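Local coordinates for transcriptional regulator, Crp/Fnr family (Eubacterium rectale ATCC 33656, PDB 3DV8), which probably regulates transcription as a dimer, pairing a cyclic nucleotide-binding-type sensory domain with a Crp-like helix-turn-helix domain that would bind DNA, at residues A119-A122 against N123-E127; I59-D62 against E63-I67. One frame throughout, in Å; residues are numbered along the deposited sequence.

Followed from the N terminus, the chain first makes contact 2, where strand 55-60 turns back at 61-64 into strand 66-72 and closes a tight beta hairpin within the cyclic nucleotide-binding domain. Contact 1 opens only after that hairpin is complete, in the first turns of the long helix 119-145, and closes no loop beyond the helical turn itself. The two contacts therefore stand in series, neither crossing nor enclosing the other, with centres 31 Å apart and nearest atoms about 18 Å apart. The dimer relates them: residues 119-127 meet largely the same part of the second subunit's helix, whereas residues 59-67 pack on the far end of that subunit's long helix.

Contact 1: residues A119-A122 against N123-E127; sequences APVA and NYTNE
Ala119 to Asn126 lie in the opening turns of helix 119-145, and the carbonyls of Ala119, Pro120, Val121 and Ala122 each accept an i to i+4 backbone hydrogen bond, from Asn123, Tyr124, Thr125 and Asn126 in turn. The series starts with a nearly straight bond, Asn123 N to Ala119 O at 2.7 Å with an N-H...O angle of 170°. Thr125 adds a side-chain bond to this pattern. Its OG1 sits anti to the carbonyl carbon and beside its own N (chi1 -52°), which swings the hydroxyl back one turn to donate to Val121 O at 2.9 Å. The amide of Thr125 reaches the same oxygen, N to O 3.0 Å, from the opposite face of the carbonyl plane, gripping Val121 O between two donors. Thr125 OG1 also hydrogen-bonds Tyr111 OH, tying the turn to helix 108-117. Tyr124 brings only its CB near the preceding turn, 3.3 Å from Pro120 O; with CG anti to the backbone N (chi1 -177°), the ring leads away from residues 119-122 to lie against Pro9 and Tyr111. On the dimer side, ND2 of Asn126 lies 3.0 Å from Ala122 O of its own chain and is hydrogen-bonded to Ala122 O of the second subunit, whose Asn126 returns the bond. The chemistry implies a helix start with two differently served flanks: a buried threonine hydroxyl bonds both its own helix and Tyr111 of helix 108-117, while reciprocal Asn126-to-Ala122 carbonyl bonds join the two subunits' helices across the dimer interface, where Ala122 packs on Asn123 of the second subunit.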
# COMPACT_ATOMS: atom_id res chain seq x y z
N ALA A 119 -1.47 -3.92 24.81
CA ALA A 119 -1.05 -2.75 24.04
C ALA A 119 0.30 -3.03 23.34
O ALA A 119 0.42 -2.70 22.16
CB ALA A 119 -0.95 -1.49 24.92
N PRO A 120 1.31 -3.61 24.05
CA PRO A 120 2.60 -4.01 23.42
C PRO A 120 2.48 -4.89 22.17
O PRO A 120 3.15 -4.61 21.18
CB PRO A 120 3.31 -4.78 24.54
CG PRO A 120 2.81 -4.17 25.77
CD PRO A 120 1.38 -3.81 25.52
N VAL A 121 1.65 -5.94 22.24
CA VAL A 121 1.38 -6.83 21.10
C VAL A 121 0.57 -6.10 20.02
O VAL A 121 0.80 -6.32 18.82
CB VAL A 121 0.69 -8.18 21.54
CG1 VAL A 121 0.30 -9.04 20.34
CG2 VAL A 121 1.60 -8.98 22.47
N ALA A 122 -0.38 -5.26 20.45
CA ALA A 122 -1.19 -4.43 19.52
C ALA A 122 -0.30 -3.45 18.74
O ALA A 122 -0.40 -3.37 17.52
CB ALA A 122 -2.24 -3.67 20.27
N ASN A 123 0.55 -2.72 19.46
CA ASN A 123 1.52 -1.78 18.86
C ASN A 123 2.57 -2.49 18.02
O ASN A 123 3.01 -1.94 17.01
CB ASN A 123 2.21 -0.89 19.92
CG ASN A 123 1.30 0.20 20.47
OD1 ASN A 123 0.10 0.02 20.62
ND2 ASN A 123 1.88 1.35 20.79
N TYR A 124 2.99 -3.68 18.42
CA TYR A 124 3.93 -4.46 17.63
C TYR A 124 3.31 -4.84 16.26
O TYR A 124 4.00 -4.77 15.23
CB TYR A 124 4.43 -5.70 18.39
CG TYR A 124 5.46 -6.45 17.59
CD1 TYR A 124 6.80 -6.00 17.56
CD2 TYR A 124 5.11 -7.57 16.83
CE1 TYR A 124 7.77 -6.66 16.80
CE2 TYR A 124 6.06 -8.24 16.06
CZ TYR A 124 7.39 -7.78 16.06
OH TYR A 124 8.32 -8.44 15.30
N THR A 125 2.04 -5.22 16.26
CA THR A 125 1.32 -5.56 15.02
C THR A 125 1.19 -4.33 14.10
O THR A 125 1.24 -4.49 12.87
CB THR A 125 -0.04 -6.22 15.31
OG1 THR A 125 0.14 -7.31 16.21
CG2 THR A 125 -0.68 -6.73 14.04
N ASN A 126 1.03 -3.13 14.68
CA ASN A 126 1.04 -1.84 13.92
C ASN A 126 2.34 -1.65 13.19
O ASN A 126 2.34 -1.35 12.00
CB ASN A 126 0.85 -0.61 14.83
CG ASN A 126 -0.59 -0.37 15.22
OD1 ASN A 126 -1.39 0.02 14.38
ND2 ASN A 126 -0.92 -0.57 16.49
N GLU A 127 3.44 -1.82 13.93
CA GLU A 127 4.80 -1.71 13.37
C GLU A 127 5.06 -2.74 12.27
O GLU A 127 5.74 -2.45 11.29
CB GLU A 127 5.88 -1.78 14.47
CG GLU A 127 5.81 -0.67 15.57
CD GLU A 127 5.79 0.79 15.06
OE1 GLU A 127 6.33 1.08 13.97
OE2 GLU A 127 5.25 1.67 15.79

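Contact 2: residues I59-D62 against E63-I67; sequences ILSD and EGREI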
# COMPACT_ATOMS: atom_id res chain seq x y z
N ILE A 59 -0.27 -10.61 -5.63
CA ILE A 59 -1.68 -10.48 -5.99
C ILE A 59 -1.86 -10.99 -7.41
O ILE A 59 -0.94 -10.92 -8.22
CB ILE A 59 -2.22 -9.04 -5.77
CG1 ILE A 59 -1.48 -7.98 -6.62
CG2 ILE A 59 -2.14 -8.69 -4.28
CD1 ILE A 59 -2.06 -6.59 -6.51
N LEU A 60 -3.05 -11.52 -7.68
CA LEU A 60 -3.43 -12.09 -8.96
C LEU A 60 -4.61 -11.33 -9.53
O LEU A 60 -5.58 -11.08 -8.81
CB LEU A 60 -3.82 -13.57 -8.77
CG LEU A 60 -2.75 -14.66 -8.89
CD1 LEU A 60 -3.17 -15.91 -8.14
CD2 LEU A 60 -2.49 -14.99 -10.36
N SER A 61 -4.54 -10.99 -10.82
CA SER A 61 -5.69 -10.40 -11.51
C SER A 61 -6.62 -11.56 -11.84
O SER A 61 -6.20 -12.74 -11.85
CB SER A 61 -5.29 -9.67 -12.81
OG SER A 61 -5.15 -10.53 -13.93
N ASP A 62 -7.87 -11.23 -12.15
CA ASP A 62 -8.86 -12.25 -12.58
C ASP A 62 -8.45 -12.98 -13.90
O ASP A 62 -8.95 -14.07 -14.18
CB ASP A 62 -10.30 -11.67 -12.63
CG ASP A 62 -10.43 -10.42 -13.52
OD1 ASP A 62 -9.42 -9.93 -14.08
OD2 ASP A 62 -11.57 -9.91 -13.64
N GLU A 63 -7.53 -12.38 -14.67
CA GLU A 63 -6.94 -12.98 -15.88
C GLU A 63 -5.60 -13.72 -15.63
O GLU A 63 -4.91 -14.06 -16.59
CB GLU A 63 -6.69 -11.88 -16.92
CG GLU A 63 -7.92 -11.04 -17.28
CD GLU A 63 -7.64 -10.05 -18.39
OE1 GLU A 63 -6.47 -9.61 -18.55
OE2 GLU A 63 -8.60 -9.69 -19.11
N GLY A 64 -5.23 -13.95 -14.36
CA GLY A 64 -3.97 -14.65 -14.02
C GLY A 64 -2.65 -13.87 -14.06
O GLY A 64 -1.58 -14.47 -13.94
N ARG A 65 -2.72 -12.55 -14.21
CA ARG A 65 -1.53 -11.67 -14.19
C ARG A 65 -1.11 -11.51 -12.74
O ARG A 65 -1.97 -11.48 -11.86
CB ARG A 65 -1.85 -10.30 -14.75
CG ARG A 65 -2.32 -10.29 -16.20
CD ARG A 65 -1.19 -10.49 -17.21
NE ARG A 65 -0.14 -9.50 -17.01
CZ ARG A 65 -0.23 -8.19 -17.31
NH1 ARG A 65 -1.33 -7.64 -17.85
NH2 ARG A 65 0.81 -7.40 -17.06
N GLU A 66 0.19 -11.38 -12.49
CA GLU A 66 0.72 -11.28 -11.13
C GLU A 66 1.73 -10.16 -10.95
O GLU A 66 2.41 -9.81 -11.90
CB GLU A 66 1.45 -12.59 -10.77
CG GLU A 66 0.59 -13.84 -10.67
CD GLU A 66 1.38 -15.13 -10.41
OE1 GLU A 66 2.55 -15.07 -10.02
OE2 GLU A 66 0.83 -16.22 -10.59
N ILE A 67 1.85 -9.65 -9.72
CA ILE A 67 2.92 -8.71 -9.31
C ILE A 67 3.26 -8.99 -7.83
O ILE A 67 2.36 -9.11 -7.01
CB ILE A 67 2.60 -7.20 -9.59
CG1 ILE A 67 3.83 -6.33 -9.31
CG2 ILE A 67 1.41 -6.71 -8.79
CD1 ILE A 67 3.67 -4.85 -9.70
O HOH W 1 -5.01 -8.51 -16.09
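A beta hairpin joins strands 55-60 and 66-72 here, turning through a type I turn, Ser61 to Gly64, with a G1 beta bulge at Gly64, whose phi is +80°. Gly64 N closes the turn on Ser61 O (3.0 Å), and Ser61 N bonds Arg65 O at 2.8 Å. Further down, Ile59 and Ile67 form a hydrogen-bonded pair whose two bonds are both weak; their side chains run side by side, CG1 of Ile59 against CG2 of Ile67 at 3.8 Å. Ile59 packs on Ile140 and Ile67 on Met144, both of the second subunit's long helix. On the other face, Leu60 CD2 lies alongside the aliphatic CG of Glu66, whose carboxylate makes a salt bridge with Arg56. Ser61 OG is turned in over the loop, between its backbone N and carbonyl carbon (chi1 83°), where it accepts from Arg65 N at 3.2 Å and, weakly, from Glu63 N. Replacing Ser61 by alanine would probably leave the Arg65 amide without this acceptor and break the water link to Glu63, making the turn less firmly held. That water lies 3.0 Å from Ser61 OG and donates to Glu63 OE1 at 3.1 Å.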